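Local coordinates for protein TodX (Pseudomonas putida, PDB 3BS0) that carries toluene, and probably related hydrophobic compounds, across the outer membrane as a beta-barrel channel of the OmpP1/FadL family, at residues Gly184-Ser189 against Val313-Gln318; Thr253-Ala256 against Ala262-Pro265; Leu37-Asp42 against Thr226-Asp231. All coordinates share one frame; numbering follows the deposited sequence.

How the contacts relate
Contacts 1 and 2 are neighbours with centres 12 Å apart, and L254 joins them: its CD2 lies 3.5 Å from L186 CD1, and its CB lies 3.5 Å from CE2 of F315. Along the chain, contact 2 is nested between the segments of contact 1, and strands 263-272 and 314-317 pair directly. Detergent marks this region: V313 touches one C8E molecule, while a C8E lies about 4 Å from the L254 side chain. Contact 3 is on the opposite side of the chain's centre, 57 Å and 59 Å between centres from contacts 1 and 2, where residues leading into the first barrel strand meet strand 214-228.

Contact 1. Residues Gly184-Ser189 against Val313-Gln318; sequences GGLVPS and VAFISQ. With C8E ((hydroxyethyloxy)tri(ethyloxy)octane), chain D.
L186 meets F315 where helix 186-194 rests on a small antiparallel strand group, 263-272, 314-317 and 320-324, probably in the connections at one end of the barrel of this FadL-type channel. The touch is narrow: only 74 Å² is buried between 184-189 and 313-318, and apolar packing carries it. The leucine offers one branch, CD1, which arrives at the edge of the phenyl ring, near its plane, 4.1 Å from F315 CE2. F315 holds its CG anti to the backbone N (chi1 167°), a setting that carries CE2 across to the leucine although the CB itself is not aimed at the helix. The same methyl, L186 CD1, is 4.3 Å from S317 OG, a loose van der Waals approach; the hydroxyl itself is hydrogen-bonded to the carbonyl of G320. Within 184-189, S189 OG donates to G185 O over 3.2 Å, 19° off the carbonyl plane.

At the other end of 313-318, V313 meets a bound detergent, C8E. Its two methyls lie against ether oxygen O12, with V313 CG1 also 3.6 Å from C8E C13 and V313 CG2 3.9 Å from C8E C11, so each branch is matched to one carbon flanking that oxygen. An alanine here would lack both methyls and would probably lose the contacts at C11 and C13 of the detergent and thin the packing on I270 and V324. The side chain of L186 is itself about 5 Å from another C8E.

Backbone bonds from L186 to G321 and from F315 to I322 tie both segments to strand 320-324. L266 of strand 263-272 and L254 of strand 244-257 each touch both L186 and F315, placing the pair in an apolar layer between helix and strands.

Contact 2. Residues Thr253-Ala256 against Ala262-Pro265; sequences TLSA and AVLP
A256 and L264 form the hydrogen-bonded pair of an antiparallel beta hairpin, strands 244-257 and 263-272, whose short segments run at 156° to each other. L264 N donates to A256 O over 2.8 Å. The return bond, A256 N to L264 O, is 3.2 Å long and nearly straight at the hydrogen (171°). On this face the two CB atoms of A256 and L264 are 4.3 Å apart.

The next pair, S255 with P265, is non-hydrogen-bonded, a position where a proline, lacking an N-H, costs the hairpin no bond between these strands. S255 CB is 3.8 Å from P265 CA, and S255 OG is 3.7 Å from V263 CG1. P265 CA also makes a CA-H...O contact with L254 O. The T253 and P265 side chains run alongside each other: with chi1 at -59°, OG1 of T253 is anti to the carbonyl carbon and CG2 anti to the backbone N, which stands that methyl 4.0 Å from P265 CB.

Further out, F193 of helix 186-194 packs on A256 and L264, whereas F126 from a loop touches S255 and V263. Strand 199-204 flanks the hairpin, with backbone bonds from T253 to S203 and from S255 to H201. The threonine hydroxyl has a partner on strand 263-272 as well: T253 OG1 is hydrogen-bonded to OD1 of D267.

Contact 3. Residues Leu37-Asp42 against Thr226-Asp231; sequences LSFAPD and TYKLTD
F39 and T226 supply most of the van der Waals contact, with each side chain directed at the other. The far end of the ring does the touching: F39 CZ is 3.4 Å from T226 OG1, 3.5 Å from T226 CB and 3.6 Å from T226 CG2, so it sits against the fork of the threonine. The hydroxyl stands obliquely to the ring. Two torsions set this up. F39 has CG anti to its carbonyl carbon (chi1 -54°), and T226 places OG1 between its backbone N and carbonyl carbon (chi1 43°), leaving both branches of the fork turned to CZ.

A further van der Waals touch comes from K228, two residues along the strand and on the same side as T226. Its extended chain runs past the phenyl ring and brings CE to 4.2 Å from F39 CE1, again obliquely; it is the methylene that makes this approach. K228 also packs on V234 of strand 233-240, the next strand of the hairpin.

In FadL-family channels an N-terminal domain plugs the barrel, and the position of 37-42, just before strand 44-60, is consistent with the end of such a plug. F39 closes a 3-10 segment there and reaches the barrel strand 214-228 near its turn into strand 233-240, to whose L235 the backbone of Y227 is hydrogen-bonded.

The hydrogen bonds here run inside 37-42 or to residues beyond the two segments, none between them. A40 N donates to L37 O over 3.0 Å, which fixes the backbone turn around F39. Weak bonds run from R94 to the carbonyl oxygens of A40 and P41, and S38 OG has a weak bond with S142 OG. T150 from a loop touches both S38 and T226.

Contact 1. Residues Gly184-Ser189 against Val313-Gln318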
loop_
_atom_site.group_PDB
_atom_site.type_symbol
_atom_site.label_atom_id
_atom_site.label_comp_id
_atom_site.label_asym_id
_atom_site.label_seq_id
_atom_site.Cartn_x
_atom_site.Cartn_y
_atom_site.Cartn_z
ATOM N N GLY A 184 2.289 -18.063 25.090
ATOM C CA GLY A 184 1.547 -17.263 26.032
ATOM C C GLY A 184 0.804 -18.120 27.023
ATOM O O GLY A 184 0.530 -19.297 26.764
ATOM N N GLY A 185 0.485 -17.522 28.166
ATOM C CA GLY A 185 -0.246 -18.228 29.192
ATOM C C GLY A 185 -1.652 -18.590 28.748
ATOM O O GLY A 185 -2.292 -19.449 29.356
ATOM N N LEU A 186 -2.146 -17.953 27.693
ATOM C CA LEU A 186 -3.501 -18.266 27.231
ATOM C C LEU A 186 -3.516 -19.579 26.484
ATOM O O LEU A 186 -4.576 -20.156 26.249
ATOM C CB LEU A 186 -4.067 -17.155 26.344
ATOM C CG LEU A 186 -4.841 -16.050 27.073
ATOM C CD1 LEU A 186 -5.430 -15.061 26.068
ATOM C CD2 LEU A 186 -5.947 -16.691 27.918
ATOM N N VAL A 187 -2.334 -20.061 26.119
ATOM C CA VAL A 187 -2.259 -21.324 25.410
ATOM C C VAL A 187 -2.832 -22.418 26.299
ATOM O O VAL A 187 -3.838 -23.026 25.941
ATOM C CB VAL A 187 -0.811 -21.685 25.013
ATOM C CG1 VAL A 187 -0.755 -23.102 24.458
ATOM C CG2 VAL A 187 -0.292 -20.692 24.006
ATOM N N PRO A 188 -2.222 -22.669 27.481
ATOM C CA PRO A 188 -2.729 -23.712 28.373
ATOM C C PRO A 188 -4.110 -23.498 28.958
ATOM O O PRO A 188 -4.697 -24.428 29.472
ATOM C CB PRO A 188 -1.663 -23.791 29.458
ATOM C CG PRO A 188 -1.135 -22.417 29.508
ATOM C CD PRO A 188 -1.014 -22.052 28.063
ATOM N N SER A 189 -4.649 -22.295 28.920
ATOM C CA SER A 189 -5.987 -22.135 29.482
ATOM C C SER A 189 -7.101 -22.275 28.443
ATOM O O SER A 189 -8.176 -22.786 28.754
ATOM C CB SER A 189 -6.107 -20.793 30.214
ATOM O OG SER A 189 -5.434 -19.778 29.504
ATOM N N VAL A 313 3.160 -10.410 17.124
ATOM C CA VAL A 313 1.789 -10.041 17.365
ATOM C C VAL A 313 1.667 -10.398 18.822
ATOM O O VAL A 313 1.620 -11.573 19.160
ATOM C CB VAL A 313 0.818 -10.927 16.596
ATOM C CG1 VAL A 313 -0.603 -10.656 17.052
ATOM C CG2 VAL A 313 0.971 -10.701 15.129
ATOM N N ALA A 314 1.655 -9.396 19.686
ATOM C CA ALA A 314 1.542 -9.653 21.115
ATOM C C ALA A 314 0.179 -9.182 21.605
ATOM O O ALA A 314 -0.130 -7.995 21.544
ATOM C CB ALA A 314 2.654 -8.925 21.859
ATOM N N PHE A 315 -0.648 -10.123 22.047
ATOM C CA PHE A 315 -1.962 -9.791 22.576
ATOM C C PHE A 315 -1.917 -10.075 24.072
ATOM O O PHE A 315 -1.432 -11.125 24.513
ATOM C CB PHE A 315 -3.052 -10.632 21.931
ATOM C CG PHE A 315 -4.381 -10.552 22.649
ATOM C CD1 PHE A 315 -5.276 -9.522 22.377
ATOM C CD2 PHE A 315 -4.724 -11.505 23.596
ATOM C CE1 PHE A 315 -6.493 -9.456 23.034
ATOM C CE2 PHE A 315 -5.936 -11.450 24.263
ATOM C CZ PHE A 315 -6.827 -10.423 23.984
ATOM N N ILE A 316 -2.439 -9.151 24.858
ATOM C CA ILE A 316 -2.382 -9.335 26.284
ATOM C C ILE A 316 -3.624 -8.837 26.999
ATOM O O ILE A 316 -4.132 -7.766 26.716
ATOM C CB ILE A 316 -1.107 -8.646 26.810
ATOM C CG1 ILE A 316 -0.792 -9.110 28.224
ATOM C CG2 ILE A 316 -1.252 -7.132 26.727
ATOM C CD1 ILE A 316 0.614 -8.722 28.609
ATOM N N SER A 317 -4.117 -9.656 27.915
ATOM C CA SER A 317 -5.297 -9.337 28.694
ATOM C C SER A 317 -5.051 -9.606 30.184
ATOM O O SER A 317 -3.964 -10.047 30.586
ATOM C CB SER A 317 -6.476 -10.180 28.215
ATOM O OG SER A 317 -6.200 -11.561 28.384
ATOM N N GLN A 318 -6.075 -9.341 30.991
ATOM C CA GLN A 318 -6.005 -9.541 32.429
ATOM C C GLN A 318 -5.898 -11.029 32.749
ATOM O O GLN A 318 -5.337 -11.418 33.775
ATOM C CB GLN A 318 -7.250 -8.945 33.086
ATOM C CG GLN A 318 -6.971 -8.165 34.377
ATOM C CD GLN A 318 -5.710 -7.318 34.295
ATOM O OE1 GLN A 318 -4.613 -7.790 34.613
ATOM N NE2 GLN A 318 -5.854 -6.069 33.856
HETATM C C1 C8E D . 3.069 -2.733 6.114
HETATM C C2 C8E D . 1.978 -3.685 6.336
HETATM C C3 C8E D . 1.939 -4.353 7.638
HETATM C C4 C8E D . 0.622 -4.878 7.733
HETATM C C5 C8E D . 0.588 -5.980 8.630
HETATM C C6 C8E D . -0.760 -6.486 8.664
HETATM C C7 C8E D . -0.348 -7.902 8.958
HETATM C C8 C8E D . 0.135 -8.141 10.322
HETATM O O9 C8E D . -0.241 -9.213 11.150
HETATM C C10 C8E D . -1.692 -9.243 11.453
HETATM C C11 C8E D . -1.831 -10.462 12.414
HETATM O O12 C8E D . -1.851 -10.117 13.915
HETATM C C13 C8E D . -3.108 -10.619 14.468
HETATM C C14 C8E D . -3.372 -12.170 14.571
HETATM O O15 C8E D . -2.465 -13.241 15.065
HETATM C C16 C8E D . -1.623 -13.730 13.935
HETATM C C17 C8E D . -2.252 -14.865 13.091
HETATM O O18 C8E D . -1.687 -16.137 12.761
HETATM C C19 C8E D . -0.900 -16.049 11.532
HETATM C C20 C8E D . -1.141 -16.792 10.169
HETATM O O21 C8E D . -0.312 -17.914 9.882
#

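Contact 2. Residues Thr253-Ala256 against Ala262-Pro265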
loop_
_atom_site.group_PDB
_atom_site.type_symbol
_atom_site.label_atom_id
_atom_site.label_comp_id
_atom_site.label_asym_id
_atom_site.label_seq_id
_atom_site.Cartn_x
_atom_site.Cartn_y
_atom_site.Cartn_z
ATOM N N THR A 253 -9.984 -8.167 20.187
ATOM C CA THR A 253 -10.748 -9.161 20.903
ATOM C C THR A 253 -10.296 -10.545 20.471
ATOM O O THR A 253 -10.481 -10.946 19.324
ATOM C CB THR A 253 -12.257 -9.044 20.617
ATOM O OG1 THR A 253 -12.725 -7.751 21.002
ATOM C CG2 THR A 253 -13.021 -10.109 21.396
ATOM N N LEU A 254 -9.670 -11.268 21.384
ATOM C CA LEU A 254 -9.244 -12.624 21.083
ATOM C C LEU A 254 -10.437 -13.449 21.499
ATOM O O LEU A 254 -10.928 -13.318 22.615
ATOM C CB LEU A 254 -8.050 -13.027 21.920
ATOM C CG LEU A 254 -7.868 -14.537 21.844
ATOM C CD1 LEU A 254 -7.350 -14.928 20.461
ATOM C CD2 LEU A 254 -6.913 -14.991 22.934
ATOM N N SER A 255 -10.917 -14.291 20.602
ATOM C CA SER A 255 -12.075 -15.096 20.910
ATOM C C SER A 255 -11.894 -16.554 20.504
ATOM O O SER A 255 -11.649 -16.877 19.358
ATOM C CB SER A 255 -13.299 -14.482 20.241
ATOM O OG SER A 255 -13.908 -15.430 19.411
ATOM N N ALA A 256 -12.004 -17.425 21.488
ATOM C CA ALA A 256 -11.839 -18.847 21.316
ATOM C C ALA A 256 -13.179 -19.450 20.981
ATOM O O ALA A 256 -14.206 -18.996 21.482
ATOM C CB ALA A 256 -11.290 -19.459 22.613
ATOM N N ALA A 262 -19.265 -22.784 20.781
ATOM C CA ALA A 262 -19.230 -21.925 21.959
ATOM C C ALA A 262 -18.163 -20.865 21.743
ATOM O O ALA A 262 -17.105 -21.149 21.180
ATOM C CB ALA A 262 -18.901 -22.725 23.181
ATOM N N VAL A 263 -18.444 -19.642 22.176
ATOM C CA VAL A 263 -17.495 -18.547 22.010
ATOM C C VAL A 263 -17.021 -18.020 23.366
ATOM O O VAL A 263 -17.805 -17.871 24.296
ATOM C CB VAL A 263 -18.136 -17.408 21.196
ATOM C CG1 VAL A 263 -17.162 -16.265 21.031
ATOM C CG2 VAL A 263 -18.585 -17.940 19.834
ATOM N N LEU A 264 -15.729 -17.746 23.475
ATOM C CA LEU A 264 -15.154 -17.246 24.720
ATOM C C LEU A 264 -14.215 -16.093 24.383
ATOM O O LEU A 264 -12.993 -16.266 24.336
ATOM C CB LEU A 264 -14.388 -18.374 25.431
ATOM C CG LEU A 264 -13.963 -18.225 26.897
ATOM C CD1 LEU A 264 -13.123 -19.455 27.298
ATOM C CD2 LEU A 264 -13.169 -16.945 27.110
ATOM N N PRO A 265 -14.786 -14.897 24.151
ATOM C CA PRO A 265 -14.120 -13.631 23.808
ATOM C C PRO A 265 -13.258 -13.072 24.925
ATOM O O PRO A 265 -13.474 -13.360 26.096
ATOM C CB PRO A 265 -15.285 -12.703 23.519
ATOM C CG PRO A 265 -16.286 -13.143 24.554
ATOM C CD PRO A 265 -16.224 -14.663 24.381
#

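Contact 3. Residues Leu37-Asp42 against Thr226-Asp231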
loop_
_atom_site.group_PDB
_atom_site.type_symbol
_atom_site.label_atom_id
_atom_site.label_comp_id
_atom_site.label_asym_id
_atom_site.label_seq_id
_atom_site.Cartn_x
_atom_site.Cartn_y
_atom_site.Cartn_z
ATOM N N LEU A 37 9.826 18.393 -9.028
ATOM C CA LEU A 37 8.900 19.500 -8.860
ATOM C C LEU A 37 9.403 20.757 -9.562
ATOM O O LEU A 37 8.629 21.687 -9.825
ATOM C CB LEU A 37 8.658 19.793 -7.375
ATOM C CG LEU A 37 7.903 18.732 -6.568
ATOM C CD1 LEU A 37 7.840 19.193 -5.123
ATOM C CD2 LEU A 37 6.496 18.498 -7.138
ATOM N N SER A 38 10.694 20.786 -9.874
ATOM C CA SER A 38 11.254 21.951 -10.544
ATOM C C SER A 38 10.850 21.985 -12.010
ATOM O O SER A 38 11.076 22.983 -12.702
ATOM C CB SER A 38 12.772 21.983 -10.398
ATOM O OG SER A 38 13.141 22.554 -9.160
ATOM N N PHE A 39 10.234 20.904 -12.476
ATOM C CA PHE A 39 9.766 20.837 -13.854
ATOM C C PHE A 39 8.323 21.331 -13.881
ATOM O O PHE A 39 7.626 21.216 -14.888
ATOM C CB PHE A 39 9.784 19.401 -14.393
ATOM C CG PHE A 39 11.107 18.703 -14.269
ATOM C CD1 PHE A 39 12.277 19.407 -14.017
ATOM C CD2 PHE A 39 11.178 17.322 -14.398
ATOM C CE1 PHE A 39 13.499 18.736 -13.887
ATOM C CE2 PHE A 39 12.388 16.653 -14.271
ATOM C CZ PHE A 39 13.548 17.358 -14.012
ATOM N N ALA A 40 7.861 21.868 -12.764
ATOM C CA ALA A 40 6.488 22.343 -12.708
ATOM C C ALA A 40 6.309 23.694 -13.399
ATOM O O ALA A 40 7.218 24.532 -13.406
ATOM C CB ALA A 40 6.029 22.443 -11.261
ATOM N N PRO A 41 5.124 23.916 -13.991
ATOM C CA PRO A 41 4.867 25.184 -14.667
ATOM C C PRO A 41 4.925 26.326 -13.659
ATOM O O PRO A 41 4.591 26.150 -12.484
ATOM C CB PRO A 41 3.480 24.984 -15.269
ATOM C CG PRO A 41 2.843 23.995 -14.352
ATOM C CD PRO A 41 3.952 23.029 -14.074
ATOM N N ASP A 42 5.386 27.480 -14.131
ATOM C CA ASP A 42 5.510 28.679 -13.323
ATOM C C ASP A 42 4.297 28.858 -12.442
ATOM O O ASP A 42 3.177 28.656 -12.887
ATOM C CB ASP A 42 5.643 29.885 -14.236
ATOM C CG ASP A 42 6.973 30.557 -14.108
ATOM O OD1 ASP A 42 7.060 31.557 -13.356
ATOM O OD2 ASP A 42 7.933 30.078 -14.750
ATOM N N THR A 226 17.831 15.336 -10.541
ATOM C CA THR A 226 17.611 15.212 -11.972
ATOM C C THR A 226 18.699 15.887 -12.798
ATOM O O THR A 226 19.449 16.732 -12.299
ATOM C CB THR A 226 16.237 15.790 -12.371
ATOM O OG1 THR A 226 16.014 17.024 -11.678
ATOM C CG2 THR A 226 15.135 14.817 -12.023
ATOM N N TYR A 227 18.780 15.495 -14.067
ATOM C CA TYR A 227 19.772 16.047 -14.978
ATOM C C TYR A 227 19.341 15.856 -16.435
ATOM O O TYR A 227 18.834 14.793 -16.809
ATOM C CB TYR A 227 21.120 15.365 -14.754
ATOM C CG TYR A 227 22.262 16.059 -15.458
ATOM C CD1 TYR A 227 22.930 17.130 -14.858
ATOM C CD2 TYR A 227 22.670 15.655 -16.735
ATOM C CE1 TYR A 227 23.978 17.777 -15.510
ATOM C CE2 TYR A 227 23.714 16.301 -17.394
ATOM C CZ TYR A 227 24.364 17.357 -16.776
ATOM O OH TYR A 227 25.401 17.983 -17.422
ATOM N N LYS A 228 19.551 16.889 -17.252
ATOM C CA LYS A 228 19.188 16.853 -18.669
ATOM C C LYS A 228 20.441 16.775 -19.528
ATOM O O LYS A 228 20.957 17.804 -19.953
ATOM C CB LYS A 228 18.423 18.120 -19.063
ATOM C CG LYS A 228 17.201 18.408 -18.230
ATOM C CD LYS A 228 16.895 19.898 -18.188
ATOM C CE LYS A 228 15.843 20.191 -17.118
ATOM N NZ LYS A 228 15.612 21.642 -16.890
ATOM N N LEU A 229 20.943 15.576 -19.795
ATOM C CA LEU A 229 22.136 15.482 -20.626
ATOM C C LEU A 229 21.845 16.027 -22.028
ATOM O O LEU A 229 22.619 16.825 -22.549
ATOM C CB LEU A 229 22.655 14.039 -20.685
ATOM C CG LEU A 229 21.725 12.889 -21.050
ATOM C CD1 LEU A 229 22.521 11.601 -21.029
ATOM C CD2 LEU A 229 20.573 12.813 -20.070
ATOM N N THR A 230 20.731 15.606 -22.626
ATOM C CA THR A 230 20.344 16.101 -23.947
ATOM C C THR A 230 19.171 17.079 -23.820
ATOM O O THR A 230 18.809 17.488 -22.715
ATOM C CB THR A 230 19.910 14.974 -24.899
ATOM O OG1 THR A 230 19.784 15.491 -26.231
ATOM C CG2 THR A 230 18.573 14.456 -24.505
ATOM N N ASP A 231 18.569 17.438 -24.952
ATOM C CA ASP A 231 17.459 18.384 -24.950
ATOM C C ASP A 231 16.090 17.725 -24.870
ATOM O O ASP A 231 15.071 18.411 -24.911
ATOM C CB ASP A 231 17.530 19.286 -26.182
ATOM C CG ASP A 231 18.907 19.915 -26.366
ATOM O OD1 ASP A 231 19.507 20.346 -25.355
ATOM O OD2 ASP A 231 19.387 19.986 -27.521
#